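Local coordinates for uncharacterized bacterial lipoprotein (Bacteroides thetaiotaomicron VPI-5482, PDB 3GF6) that is of unknown function but, as a bacterial lipoprotein with an all-beta fold, is probably tethered to a cell membrane by a lipid at its N-terminus, at residues D39-T44 with R206-K211; D62-Q67 with K80-M85; E121-G126 with R169-F174; V134-A139 with F190-N195. All blocks are in the same frame, centred on the assembly; numbering follows the deposited sequence.

Contact 1 (D39-T44 with R206-K211). With EDO (1,2-ethanediol), chain F.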
loop_
_atom_site.group_PDB
_atom_site.type_symbol
_atom_site.label_atom_id
_atom_site.label_comp_id
_atom_site.label_asym_id
_atom_site.label_seq_id
_atom_site.Cartn_x
_atom_site.Cartn_y
_atom_site.Cartn_z
ATOM N N ASP A 39 -8.010 15.497 -4.822
ATOM C CA ASP A 39 -7.364 14.902 -3.651
ATOM C C ASP A 39 -8.433 14.424 -2.670
ATOM O O ASP A 39 -9.547 14.978 -2.588
ATOM C CB ASP A 39 -6.549 15.926 -2.853
ATOM C CG ASP A 39 -5.432 16.595 -3.639
ATOM O OD1 ASP A 39 -5.027 16.191 -4.741
ATOM O OD2 ASP A 39 -4.955 17.606 -3.091
ATOM N N TYR A 40 -8.084 13.458 -1.842
ATOM C CA TYR A 40 -8.970 13.126 -0.689
ATOM C C TYR A 40 -8.155 12.757 0.542
ATOM O O TYR A 40 -6.958 12.483 0.429
ATOM C CB TYR A 40 -9.974 12.046 -1.060
ATOM C CG TYR A 40 -9.425 10.643 -1.173
ATOM C CD1 TYR A 40 -9.355 9.820 -0.052
ATOM C CD2 TYR A 40 -8.972 10.140 -2.391
ATOM C CE1 TYR A 40 -8.867 8.550 -0.130
ATOM C CE2 TYR A 40 -8.493 8.867 -2.485
ATOM C CZ TYR A 40 -8.415 8.069 -1.334
ATOM O OH TYR A 40 -7.941 6.779 -1.408
ATOM N N VAL A 41 -8.790 12.789 1.708
ATOM C CA VAL A 41 -8.038 12.519 2.921
ATOM C C VAL A 41 -8.719 11.444 3.771
ATOM O O VAL A 41 -9.873 11.619 4.184
ATOM C CB VAL A 41 -7.857 13.802 3.722
ATOM C CG1 VAL A 41 -7.104 13.532 5.035
ATOM C CG2 VAL A 41 -7.097 14.880 2.872
ATOM N N LEU A 42 -8.030 10.321 4.000
ATOM C CA LEU A 42 -8.462 9.365 5.016
ATOM C C LEU A 42 -8.138 9.973 6.402
ATOM O O LEU A 42 -7.022 10.473 6.580
ATOM C CB LEU A 42 -7.730 8.034 4.809
ATOM C CG LEU A 42 -7.825 6.935 5.860
ATOM C CD1 LEU A 42 -9.293 6.562 6.245
ATOM C CD2 LEU A 42 -7.028 5.718 5.314
ATOM N N ASP A 43 -9.071 9.922 7.375
ATOM C CA ASP A 43 -8.893 10.573 8.695
ATOM C C ASP A 43 -9.588 9.638 9.715
ATOM O O ASP A 43 -10.808 9.568 9.751
ATOM C CB ASP A 43 -9.554 11.955 8.652
ATOM C CG ASP A 43 -9.278 12.803 9.849
ATOM O OD1 ASP A 43 -8.910 12.256 10.895
ATOM O OD2 ASP A 43 -9.484 14.041 9.730
ATOM N N THR A 44 -8.783 8.904 10.482
ATOM C CA THR A 44 -9.229 7.741 11.265
ATOM C C THR A 44 -8.415 7.698 12.559
ATOM O O THR A 44 -7.213 7.886 12.519
ATOM C CB THR A 44 -8.980 6.410 10.479
ATOM O OG1 THR A 44 -9.813 6.349 9.303
ATOM C CG2 THR A 44 -9.224 5.179 11.363
ATOM N N ARG A 206 -3.989 10.764 9.550
ATOM C CA ARG A 206 -4.483 11.270 8.267
ATOM C C ARG A 206 -3.612 10.791 7.133
ATOM O O ARG A 206 -2.390 10.716 7.277
ATOM C CB ARG A 206 -4.578 12.800 8.300
ATOM C CG ARG A 206 -5.831 13.274 9.019
ATOM C CD ARG A 206 -6.025 14.736 8.982
ATOM N NE ARG A 206 -4.922 15.423 9.607
ATOM C CZ ARG A 206 -4.659 16.719 9.469
ATOM N NH1 ARG A 206 -5.426 17.514 8.720
ATOM N NH2 ARG A 206 -3.596 17.222 10.086
ATOM N N LEU A 207 -4.239 10.396 6.023
ATOM C CA LEU A 207 -3.518 10.003 4.842
ATOM C C LEU A 207 -4.176 10.745 3.691
ATOM O O LEU A 207 -5.315 10.405 3.307
ATOM C CB LEU A 207 -3.543 8.479 4.593
ATOM C CG LEU A 207 -2.744 7.978 3.368
ATOM C CD1 LEU A 207 -1.229 8.178 3.675
ATOM C CD2 LEU A 207 -3.034 6.539 2.999
ATOM N N ARG A 208 -3.465 11.728 3.145
ATOM C CA ARG A 208 -3.896 12.381 1.882
ATOM C C ARG A 208 -3.452 11.585 0.674
ATOM O O ARG A 208 -2.284 11.211 0.556
ATOM C CB ARG A 208 -3.398 13.808 1.786
ATOM C CG ARG A 208 -3.942 14.533 0.545
ATOM C CD ARG A 208 -3.466 15.952 0.436
ATOM N NE ARG A 208 -2.024 16.069 0.297
ATOM C CZ ARG A 208 -1.173 16.463 1.252
ATOM N NH1 ARG A 208 -1.592 16.773 2.480
ATOM N NH2 ARG A 208 0.124 16.540 0.971
ATOM N N ILE A 209 -4.399 11.279 -0.222
ATOM C CA ILE A 209 -4.090 10.660 -1.509
ATOM C C ILE A 209 -4.359 11.777 -2.524
ATOM O O ILE A 209 -5.507 12.285 -2.637
ATOM C CB ILE A 209 -4.969 9.445 -1.808
ATOM C CG1 ILE A 209 -4.712 8.343 -0.772
ATOM C CG2 ILE A 209 -4.782 8.972 -3.279
ATOM C CD1 ILE A 209 -3.246 7.741 -0.780
ATOM N N ASP A 210 -3.284 12.187 -3.200
ATOM C CA ASP A 210 -3.355 13.292 -4.158
ATOM C C ASP A 210 -4.023 12.800 -5.430
ATOM O O ASP A 210 -3.956 11.609 -5.808
ATOM C CB ASP A 210 -1.983 13.881 -4.478
ATOM C CG ASP A 210 -1.394 14.716 -3.326
ATOM O OD1 ASP A 210 -1.990 14.851 -2.265
ATOM O OD2 ASP A 210 -0.282 15.232 -3.489
ATOM N N LYS A 211 -4.615 13.748 -6.130
ATOM C CA LYS A 211 -5.399 13.466 -7.336
ATOM C C LYS A 211 -4.594 12.796 -8.453
ATOM O O LYS A 211 -5.173 12.142 -9.292
ATOM C CB LYS A 211 -6.073 14.750 -7.834
ATOM C CG LYS A 211 -5.228 15.662 -8.648
ATOM C CD LYS A 211 -5.977 16.968 -8.979
ATOM C CE LYS A 211 -5.371 18.167 -8.285
ATOM N NZ LYS A 211 -3.958 18.424 -8.726
HETATM C C1 EDO F . -3.444 17.827 5.850
HETATM O O1 EDO F . -2.244 18.213 5.151
HETATM C C2 EDO F . -4.093 16.663 5.113
HETATM O O2 EDO F . -4.160 16.926 3.698
HETATM O O HOH W 1 -2.855 17.220 -6.033
HETATM O O HOH W 2 -2.256 18.020 -2.559
#
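An antiparallel ladder between strands 40-46 and 203-219, in one sheet of this all-beta protein, brings Tyr-40 through Asp-43 against Arg-206 through Ile-209. Two hydrogen-bonded pairs, Tyr-40 with Ile-209 and Leu-42 with Leu-207, give four backbone bonds. Toward the other sheet, Ile-209 sits over one face of the Tyr-40 ring, its CB 4.0 Å from the centroid in a CH-pi contact. The Tyr-40 OH is hydrogen-bonded to Lys-64 O and Ser-81 OG. On the side of Val-41, Asp-43 lies alongside the aliphatic part of Arg-206, Asp-43 CG being 3.6 Å from Arg-206 CG, while its carboxylate pairs with Arg-204. Val-41 CG2 rests 3.9 Å from Arg-208 CG. A bend at chi3 (62°) turns the Arg-208 guanidinium back so that NE meets Asp-210 OD1 at 2.8 Å, on the syn lone pair and close to the guanidinium plane; NH1 donates to O2 of an ethanediol and NH2 reaches Glu-121. A leucine here would probably cost Asp-210 OD1 its NE bond and Glu-121 its charge partner, Asp-210 keeping Lys-119. Just past the last bridge, Asp-39 OD1 accepts from Lys-211 N (2.8 Å). Strand 112-123 pairs along the other edge of 203-219 in this beta-sandwich sheet.

Contact 2 (D62-Q67 with K80-M85); sequences DLKNQQ and KSKLTM
The Lys-80 side chain passes on one side of the flat Gln-66 amide, crossing it at a slant: Lys-80 CE stands above the amide plane, 3.2 Å from Gln-66 NE2, and Lys-80 CG lies on the same side. The other flat group, the Asp-62 carboxylate, runs beside Lys-82, with Asp-62 OD2 3.2 Å from Lys-82 CE. The Lys-82 ammonium stays beyond salt-bridge range, NZ being 4.1 Å from Asp-62 OD2; water 3 accepts from NZ and gives the carboxylate a weak bond. Replacing Gln-66 with an alanine would probably uncover the Lys-80 methylenes and leave that chain freer to swing. Lys-64 stretches out fully, laying its CD 3.5 Å from Lys-80 O, and water 4 joins its NZ to that same carbonyl. Lys-64 NZ and Lys-82 NZ are 4.5 Å apart, each donating to its own water. Deeper in, Ser-81 OG, which Tyr-40 also holds, accepts from the backbone Lys-64 N (3.0 Å, 161°) just past the bridge. Between these two segments there is one bridge, Asp-62 with Lys-82: Asp-62 N gives a 2.9 Å bond to Lys-82 O, and the return bond is weak. The ladder goes on with Thr-84 and Met-60. Segment 62-67 instead leaves it and crosses to the other sheet, where Gln-66 and Gln-67 form a classic beta bulge opposite Phe-35 of strand 29-35.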
loop_
_atom_site.group_PDB
_atom_site.type_symbol
_atom_site.label_atom_id
_atom_site.label_comp_id
_atom_site.label_asym_id
_atom_site.label_seq_id
_atom_site.Cartn_x
_atom_site.Cartn_y
_atom_site.Cartn_z
ATOM N N ASP A 62 -5.359 -0.063 2.976
ATOM C CA ASP A 62 -5.814 -0.593 1.677
ATOM C C ASP A 62 -5.841 0.607 0.742
ATOM O O ASP A 62 -6.603 1.554 0.961
ATOM C CB ASP A 62 -7.224 -1.204 1.747
ATOM C CG ASP A 62 -7.260 -2.558 2.476
ATOM O OD1 ASP A 62 -6.220 -3.119 2.858
ATOM O OD2 ASP A 62 -8.367 -3.058 2.704
ATOM N N LEU A 63 -5.027 0.570 -0.305
ATOM C CA LEU A 63 -4.842 1.731 -1.186
ATOM C C LEU A 63 -5.860 1.702 -2.318
ATOM O O LEU A 63 -5.963 0.720 -3.065
ATOM C CB LEU A 63 -3.440 1.759 -1.763
ATOM C CG LEU A 63 -2.350 2.107 -0.731
ATOM C CD1 LEU A 63 -1.010 1.741 -1.392
ATOM C CD2 LEU A 63 -2.399 3.553 -0.319
ATOM N N LYS A 64 -6.620 2.783 -2.432
ATOM C CA LYS A 64 -7.708 2.850 -3.396
ATOM C C LYS A 64 -7.745 4.231 -4.055
ATOM O O LYS A 64 -7.276 5.200 -3.469
ATOM C CB LYS A 64 -9.061 2.582 -2.705
ATOM C CG LYS A 64 -9.145 1.206 -2.067
ATOM C CD LYS A 64 -10.529 0.928 -1.460
ATOM C CE LYS A 64 -10.454 -0.404 -0.730
ATOM N NZ LYS A 64 -11.740 -0.817 -0.149
ATOM N N ASN A 65 -8.347 4.299 -5.251
ATOM C CA ASN A 65 -8.611 5.547 -5.961
ATOM C C ASN A 65 -10.106 5.629 -6.259
ATOM O O ASN A 65 -10.719 4.587 -6.513
ATOM C CB ASN A 65 -7.777 5.668 -7.245
ATOM C CG ASN A 65 -6.283 5.533 -6.974
ATOM O OD1 ASN A 65 -5.739 6.312 -6.220
ATOM N ND2 ASN A 65 -5.617 4.539 -7.599
ATOM N N GLN A 66 -10.675 6.841 -6.248
ATOM C CA GLN A 66 -12.143 6.985 -6.176
ATOM C C GLN A 66 -12.874 6.696 -7.491
ATOM O O GLN A 66 -14.055 6.346 -7.445
ATOM C CB GLN A 66 -12.565 8.347 -5.642
ATOM C CG GLN A 66 -12.174 8.606 -4.163
ATOM C CD GLN A 66 -12.980 9.726 -3.546
ATOM O OE1 GLN A 66 -12.553 10.887 -3.528
ATOM N NE2 GLN A 66 -14.169 9.393 -3.067
ATOM N N GLN A 67 -12.232 6.920 -8.634
ATOM C CA GLN A 67 -12.851 6.686 -9.958
ATOM C C GLN A 67 -12.398 5.386 -10.551
ATOM O O GLN A 67 -11.205 5.027 -10.473
ATOM C CB GLN A 67 -12.485 7.807 -10.958
ATOM C CG GLN A 67 -12.726 9.232 -10.468
ATOM C CD GLN A 67 -14.100 9.469 -9.956
ATOM O OE1 GLN A 67 -14.283 10.093 -8.894
ATOM N NE2 GLN A 67 -15.085 8.992 -10.690
ATOM N N LYS A 80 -12.303 4.769 -1.410
ATOM C CA LYS A 80 -11.397 5.521 -0.542
ATOM C C LYS A 80 -10.541 4.537 0.265
ATOM O O LYS A 80 -11.045 3.537 0.781
ATOM C CB LYS A 80 -12.116 6.487 0.426
ATOM C CG LYS A 80 -12.868 7.632 -0.252
ATOM C CD LYS A 80 -13.753 8.361 0.758
ATOM C CE LYS A 80 -14.804 9.203 0.081
ATOM N NZ LYS A 80 -15.647 9.943 1.074
ATOM N N SER A 81 -9.248 4.829 0.336
ATOM C CA SER A 81 -8.297 4.109 1.184
ATOM C C SER A 81 -8.808 4.033 2.624
ATOM O O SER A 81 -9.516 4.927 3.103
ATOM C CB SER A 81 -6.931 4.814 1.131
ATOM O OG SER A 81 -6.406 4.784 -0.185
ATOM N N LYS A 82 -8.479 2.948 3.307
ATOM C CA LYS A 82 -8.908 2.741 4.661
ATOM C C LYS A 82 -7.783 2.096 5.491
ATOM O O LYS A 82 -6.875 1.463 4.960
ATOM C CB LYS A 82 -10.158 1.889 4.685
ATOM C CG LYS A 82 -9.932 0.504 4.256
ATOM C CD LYS A 82 -11.228 -0.331 4.384
ATOM C CE LYS A 82 -10.972 -1.744 3.942
ATOM N NZ LYS A 82 -12.231 -2.579 4.017
ATOM N N LEU A 83 -7.892 2.259 6.783
ATOM C CA LEU A 83 -6.884 1.861 7.761
ATOM C C LEU A 83 -7.429 0.726 8.628
ATOM O O LEU A 83 -8.555 0.808 9.166
ATOM C CB LEU A 83 -6.594 3.073 8.646
ATOM C CG LEU A 83 -5.585 3.018 9.792
ATOM C CD1 LEU A 83 -5.049 4.410 10.083
ATOM C CD2 LEU A 83 -6.108 2.305 11.100
ATOM N N THR A 84 -6.594 -0.268 8.846
ATOM C CA THR A 84 -6.952 -1.455 9.602
ATOM C C THR A 84 -5.850 -1.716 10.600
ATOM O O THR A 84 -4.709 -1.826 10.205
ATOM C CB THR A 84 -7.065 -2.698 8.667
ATOM O OG1 THR A 84 -8.097 -2.484 7.704
ATOM C CG2 THR A 84 -7.432 -3.960 9.494
HETATM N N MSE A 85 -6.201 -1.854 11.888
HETATM C CA MSE A 85 -5.223 -2.259 12.890
HETATM C C MSE A 85 -4.713 -3.693 12.743
HETATM O O MSE A 85 -5.439 -4.592 12.297
HETATM C CB MSE A 85 -5.824 -2.149 14.273
HETATM C CG MSE A 85 -6.332 -0.752 14.660
HETATM SE SE MSE A 85 -5.018 0.666 14.575
HETATM C CE MSE A 85 -3.719 -0.052 15.856
HETATM O O HOH W 3 -11.100 -4.953 2.960
HETATM O O HOH W 4 -12.377 1.357 1.731
#

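Contact 3 (E121-G126 with R169-F174)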
loop_
_atom_site.group_PDB
_atom_site.type_symbol
_atom_site.label_atom_id
_atom_site.label_comp_id
_atom_site.label_asym_id
_atom_site.label_seq_id
_atom_site.Cartn_x
_atom_site.Cartn_y
_atom_site.Cartn_z
ATOM N N GLU A 121 0.380 12.092 1.328
ATOM C CA GLU A 121 1.073 12.350 2.595
ATOM C C GLU A 121 0.440 11.632 3.759
ATOM O O GLU A 121 -0.781 11.627 3.914
ATOM C CB GLU A 121 1.163 13.855 2.881
ATOM C CG GLU A 121 2.038 14.193 4.068
ATOM C CD GLU A 121 2.057 15.669 4.392
ATOM O OE1 GLU A 121 1.489 16.465 3.621
ATOM O OE2 GLU A 121 2.630 16.033 5.438
ATOM N N LEU A 122 1.288 10.989 4.565
ATOM C CA LEU A 122 0.899 10.440 5.857
ATOM C C LEU A 122 1.236 11.469 6.929
ATOM O O LEU A 122 2.344 11.985 6.966
ATOM C CB LEU A 122 1.662 9.141 6.139
ATOM C CG LEU A 122 1.416 8.441 7.481
ATOM C CD1 LEU A 122 -0.016 7.925 7.647
ATOM C CD2 LEU A 122 2.434 7.302 7.635
ATOM N N LEU A 123 0.248 11.768 7.771
ATOM C CA LEU A 123 0.429 12.649 8.934
ATOM C C LEU A 123 -0.139 12.056 10.214
ATOM O O LEU A 123 -1.362 11.812 10.293
ATOM C CB LEU A 123 -0.281 14.011 8.733
ATOM C CG LEU A 123 -0.014 14.768 7.443
ATOM C CD1 LEU A 123 -0.991 14.285 6.352
ATOM C CD2 LEU A 123 -0.106 16.340 7.660
ATOM N N VAL A 124 0.716 11.916 11.245
ATOM C CA VAL A 124 0.225 11.751 12.627
ATOM C C VAL A 124 -0.245 13.072 13.188
ATOM O O VAL A 124 0.186 14.141 12.721
ATOM C CB VAL A 124 1.296 11.191 13.619
ATOM C CG1 VAL A 124 2.069 10.110 12.985
ATOM C CG2 VAL A 124 2.231 12.297 14.109
ATOM N N SER A 125 -1.134 13.022 14.182
ATOM C CA SER A 125 -1.674 14.256 14.756
ATOM C C SER A 125 -0.888 14.597 15.991
ATOM O O SER A 125 -0.490 13.700 16.742
ATOM C CB SER A 125 -3.170 14.135 15.095
ATOM O OG SER A 125 -3.912 13.946 13.895
ATOM N N GLY A 126 -0.673 15.897 16.202
ATOM C CA GLY A 126 -0.031 16.370 17.432
ATOM C C GLY A 126 1.444 15.980 17.491
ATOM O O GLY A 126 2.057 15.697 16.448
ATOM N N ARG A 169 9.583 13.227 12.038
ATOM C CA ARG A 169 8.918 12.030 11.479
ATOM C C ARG A 169 7.448 11.923 11.903
ATOM O O ARG A 169 6.913 10.823 12.154
ATOM C CB ARG A 169 9.706 10.753 11.851
ATOM C CG ARG A 169 11.047 10.694 11.135
ATOM C CD ARG A 169 11.836 9.482 11.589
ATOM N NE ARG A 169 11.170 8.235 11.211
ATOM C CZ ARG A 169 11.528 7.405 10.227
ATOM N NH1 ARG A 169 12.566 7.655 9.422
ATOM N NH2 ARG A 169 10.839 6.272 10.063
ATOM N N ARG A 170 6.790 13.076 11.934
ATOM C CA ARG A 170 5.326 13.126 12.064
ATOM C C ARG A 170 4.630 13.017 10.717
ATOM O O ARG A 170 3.442 12.722 10.677
ATOM C CB ARG A 170 4.884 14.418 12.750
ATOM C CG ARG A 170 5.225 14.468 14.257
ATOM C CD ARG A 170 5.217 15.883 14.770
ATOM N NE ARG A 170 5.875 15.978 16.073
ATOM C CZ ARG A 170 6.232 17.119 16.658
ATOM N NH1 ARG A 170 6.021 18.285 16.051
ATOM N NH2 ARG A 170 6.835 17.096 17.849
ATOM N N THR A 171 5.346 13.323 9.633
ATOM C CA THR A 171 4.790 13.281 8.286
ATOM C C THR A 171 5.725 12.602 7.311
ATOM O O THR A 171 6.951 12.594 7.497
ATOM C CB THR A 171 4.452 14.701 7.730
ATOM O OG1 THR A 171 5.649 15.458 7.530
ATOM C CG2 THR A 171 3.560 15.451 8.674
ATOM N N CYS A 172 5.136 11.976 6.305
ATOM C CA CYS A 172 5.874 11.415 5.206
ATOM C C CYS A 172 5.120 11.771 3.934
ATOM O O CYS A 172 3.955 11.338 3.756
ATOM C CB CYS A 172 6.015 9.896 5.349
ATOM S SG CYS A 172 7.018 9.137 4.034
ATOM N N THR A 173 5.800 12.524 3.054
ATOM C CA THR A 173 5.232 13.049 1.804
ATOM C C THR A 173 5.862 12.281 0.674
ATOM O O THR A 173 7.097 12.243 0.563
ATOM C CB THR A 173 5.528 14.556 1.682
ATOM O OG1 THR A 173 5.064 15.212 2.865
ATOM C CG2 THR A 173 4.895 15.183 0.448
ATOM N N PHE A 174 5.031 11.635 -0.148
ATOM C CA PHE A 174 5.536 10.681 -1.145
ATOM C C PHE A 174 4.970 10.912 -2.533
ATOM O O PHE A 174 3.881 11.452 -2.695
ATOM C CB PHE A 174 5.226 9.222 -0.707
ATOM C CG PHE A 174 3.803 9.015 -0.252
ATOM C CD1 PHE A 174 2.812 8.726 -1.162
ATOM C CD2 PHE A 174 3.463 9.149 1.093
ATOM C CE1 PHE A 174 1.483 8.592 -0.762
ATOM C CE2 PHE A 174 2.138 8.970 1.525
ATOM C CZ PHE A 174 1.149 8.700 0.592
HETATM O O HOH W 5 4.393 17.880 2.427
#
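With CG anti to the backbone N (chi1 -172°) and the chain extended beyond it, Glu-121 reaches slantwise over the neighbouring strand to both Thr-171 and Thr-173. Its OE2 lies 3.2 Å from Thr-171 CB, and its CG is 3.4 Å from Thr-173 OG1. Water 5 bonds that hydroxyl at 2.8 Å and makes a weak bond to Glu-121 OE1, whose stronger partner is Arg-208. On the same face Leu-123 CG packs on the Thr-171 methyl CG2 at 3.8 Å. Val-124 carries CG2 between its backbone N and carbonyl carbon, placing that methyl 3.7 Å from Arg-170 CB; the two side chains cross near a right angle. The Arg-170 chain then runs out past Gly-126 O and its cation lies against Phe-168. Leu-122 and Cys-172 exchange two backbone bonds, and Val-124 N donates to Arg-170 O at 2.9 Å, prolonging the antiparallel ladder past the last bridge. Phe-174 turns its ring toward the backbone of Glu-121, CZ lying 3.6 Å from Glu-121 N. Strand 112-123 thus has strand 171-183 on one edge and strand 203-219 on the other, while Leu-122 and Cys-172 face inward onto strand 129-139 of the second sheet.

Contact 4 (V134-A139 with F190-N195); sequences VYAQLA and FNLFIN
Strands 134-139 and 190-195 run antiparallel, their axes 4.7 Å apart at closest and 160° between directions, joined by four backbone bonds at the pairs Tyr-135 with Phe-193 and Gln-137 with Asn-191. They lie centrally in the other sheet of what is recognisably a beta-sandwich, every touching residue buried. On one face Tyr-135 has its CG between the backbone N and the carbonyl carbon (chi1 68°), which lays the ring across the neighbouring strand and over the first carbon of Phe-193: that CB stands 3.9 Å from the Tyr-135 centroid, a CH-pi contact. The two rings are inclined by 33°, and Phe-193 meets Phe-142 edge-to-face. The amide carbon of Gln-137 lies at the Tyr-135 ring edge. The opposite face, turned to strand 112-123, is aliphatic apart from Phe-190. Val-134 and Ile-194 run side by side, Val-134 CG2 being 3.8 Å from Ile-194 CG1. Leu-138 CD1 comes at a slant to Phe-190 CB, also 3.8 Å away, and the Phe-190 ring presents its edge to Gln-137 O. Between these pairs the packing is tight: Ala-136 CB and Leu-192 CD2 are 3.5 Å apart, closer than carbons usually sit.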
loop_
_atom_site.group_PDB
_atom_site.type_symbol
_atom_site.label_atom_id
_atom_site.label_comp_id
_atom_site.label_asym_id
_atom_site.label_seq_id
_atom_site.Cartn_x
_atom_site.Cartn_y
_atom_site.Cartn_z
ATOM N N VAL A 134 7.319 3.046 7.624
ATOM C CA VAL A 134 6.246 3.153 6.639
ATOM C C VAL A 134 6.783 2.670 5.299
ATOM O O VAL A 134 7.866 3.085 4.874
ATOM C CB VAL A 134 5.659 4.588 6.512
ATOM C CG1 VAL A 134 6.748 5.679 6.326
ATOM C CG2 VAL A 134 4.644 4.673 5.366
ATOM N N TYR A 135 6.035 1.814 4.636
ATOM C CA TYR A 135 6.382 1.411 3.285
ATOM C C TYR A 135 5.187 1.055 2.421
ATOM O O TYR A 135 4.166 0.607 2.943
ATOM C CB TYR A 135 7.359 0.259 3.289
ATOM C CG TYR A 135 6.906 -1.095 3.791
ATOM C CD1 TYR A 135 6.850 -1.386 5.150
ATOM C CD2 TYR A 135 6.602 -2.102 2.908
ATOM C CE1 TYR A 135 6.531 -2.676 5.585
ATOM C CE2 TYR A 135 6.249 -3.378 3.339
ATOM C CZ TYR A 135 6.215 -3.647 4.672
ATOM O OH TYR A 135 5.954 -4.908 5.065
ATOM N N ALA A 136 5.345 1.258 1.100
ATOM C CA ALA A 136 4.353 0.899 0.074
ATOM C C ALA A 136 4.800 -0.387 -0.597
ATOM O O ALA A 136 5.997 -0.580 -0.864
ATOM C CB ALA A 136 4.143 2.038 -0.967
ATOM N N GLN A 137 3.855 -1.294 -0.808
ATOM C CA GLN A 137 4.189 -2.569 -1.403
ATOM C C GLN A 137 3.150 -3.108 -2.371
ATOM O O GLN A 137 1.957 -3.134 -2.082
ATOM C CB GLN A 137 4.430 -3.594 -0.299
ATOM C CG GLN A 137 4.887 -4.927 -0.788
ATOM C CD GLN A 137 5.609 -5.676 0.293
ATOM O OE1 GLN A 137 6.806 -5.504 0.451
ATOM N NE2 GLN A 137 4.887 -6.512 1.056
ATOM N N LEU A 138 3.658 -3.506 -3.538
ATOM C CA LEU A 138 2.895 -4.250 -4.549
ATOM C C LEU A 138 3.508 -5.641 -4.575
ATOM O O LEU A 138 4.707 -5.771 -4.742
ATOM C CB LEU A 138 3.060 -3.601 -5.901
ATOM C CG LEU A 138 2.266 -4.144 -7.055
ATOM C CD1 LEU A 138 0.768 -3.752 -6.777
ATOM C CD2 LEU A 138 2.846 -3.615 -8.434
ATOM N N ALA A 139 2.667 -6.663 -4.430
ATOM C CA ALA A 139 3.097 -8.035 -4.207
ATOM C C ALA A 139 1.985 -9.025 -4.524
ATOM O O ALA A 139 0.802 -8.676 -4.491
ATOM C CB ALA A 139 3.556 -8.216 -2.746
ATOM N N PHE A 190 -1.841 -4.279 -2.947
ATOM C CA PHE A 190 -1.235 -2.911 -2.961
ATOM C C PHE A 190 -1.631 -2.204 -1.691
ATOM O O PHE A 190 -2.814 -1.949 -1.456
ATOM C CB PHE A 190 -1.628 -2.172 -4.236
ATOM C CG PHE A 190 -0.955 -0.848 -4.440
ATOM C CD1 PHE A 190 0.422 -0.668 -4.212
ATOM C CD2 PHE A 190 -1.697 0.225 -4.952
ATOM C CE1 PHE A 190 1.031 0.593 -4.430
ATOM C CE2 PHE A 190 -1.104 1.466 -5.153
ATOM C CZ PHE A 190 0.256 1.646 -4.886
ATOM N N ASN A 191 -0.635 -1.996 -0.819
ATOM C CA ASN A 191 -0.864 -1.515 0.534
ATOM C C ASN A 191 0.261 -0.635 1.041
ATOM O O ASN A 191 1.368 -0.647 0.497
ATOM C CB ASN A 191 -1.003 -2.660 1.553
ATOM C CG ASN A 191 -2.123 -3.615 1.231
ATOM O OD1 ASN A 191 -3.264 -3.513 1.764
ATOM N ND2 ASN A 191 -1.821 -4.572 0.371
ATOM N N LEU A 192 -0.052 0.135 2.077
ATOM C CA LEU A 192 0.949 0.705 2.974
ATOM C C LEU A 192 0.949 -0.091 4.280
ATOM O O LEU A 192 -0.117 -0.464 4.808
ATOM C CB LEU A 192 0.678 2.166 3.320
ATOM C CG LEU A 192 0.654 3.191 2.189
ATOM C CD1 LEU A 192 0.358 4.606 2.757
ATOM C CD2 LEU A 192 1.952 3.205 1.455
ATOM N N PHE A 193 2.137 -0.351 4.796
ATOM C CA PHE A 193 2.333 -0.952 6.112
ATOM C C PHE A 193 3.060 0.062 7.005
ATOM O O PHE A 193 4.077 0.643 6.567
ATOM C CB PHE A 193 3.116 -2.279 5.961
ATOM C CG PHE A 193 2.333 -3.352 5.252
ATOM C CD1 PHE A 193 1.386 -4.107 5.916
ATOM C CD2 PHE A 193 2.571 -3.641 3.941
ATOM C CE1 PHE A 193 0.633 -5.030 5.263
ATOM C CE2 PHE A 193 1.841 -4.597 3.281
ATOM C CZ PHE A 193 0.901 -5.347 3.962
ATOM N N ILE A 194 2.473 0.345 8.174
ATOM C CA ILE A 194 2.911 1.428 9.056
ATOM C C ILE A 194 3.036 0.961 10.499
ATOM O O ILE A 194 2.261 0.121 10.962
ATOM C CB ILE A 194 1.927 2.652 8.979
ATOM C CG1 ILE A 194 1.956 3.264 7.596
ATOM C CG2 ILE A 194 2.302 3.762 10.046
ATOM C CD1 ILE A 194 0.660 4.052 7.269
ATOM N N ASN A 195 3.997 1.516 11.239
ATOM C CA ASN A 195 3.982 1.404 12.684
ATOM C C ASN A 195 4.327 2.770 13.273
ATOM O O ASN A 195 5.237 3.413 12.806
ATOM C CB ASN A 195 4.985 0.382 13.227
ATOM C CG ASN A 195 4.868 0.216 14.743
ATOM O OD1 ASN A 195 3.762 0.016 15.264
ATOM N ND2 ASN A 195 5.994 0.371 15.468
#

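Overall arrangement
Contacts 1 and 3 share one sheet, with centres 11 Å apart: Arg-206 O lies 2.9 Å from Leu-123 N, a probable hydrogen bond. Contact 2 starts in the sheet of contact 4, 12 Å between centres, where Leu-63 CD1 packs on Phe-190 CZ at 3.7 Å, and crosses toward the sheet of contacts 1 and 3. Its centre is 9 Å from that of contact 1, and Leu-42 CD2 packs 3.4 Å from Ser-81 O. Between the sheets, Leu-122 CD2 meets Ile-194 CD1 (3.7 Å), tying contact 3 to contact 4, and Leu-207 touches Leu-192 from contact 1. Contacts 2 and 3 do not touch, their nearest atoms being about 6 Å apart. No active site is known; ethanediol, probably from crystallisation, lies at contact 1.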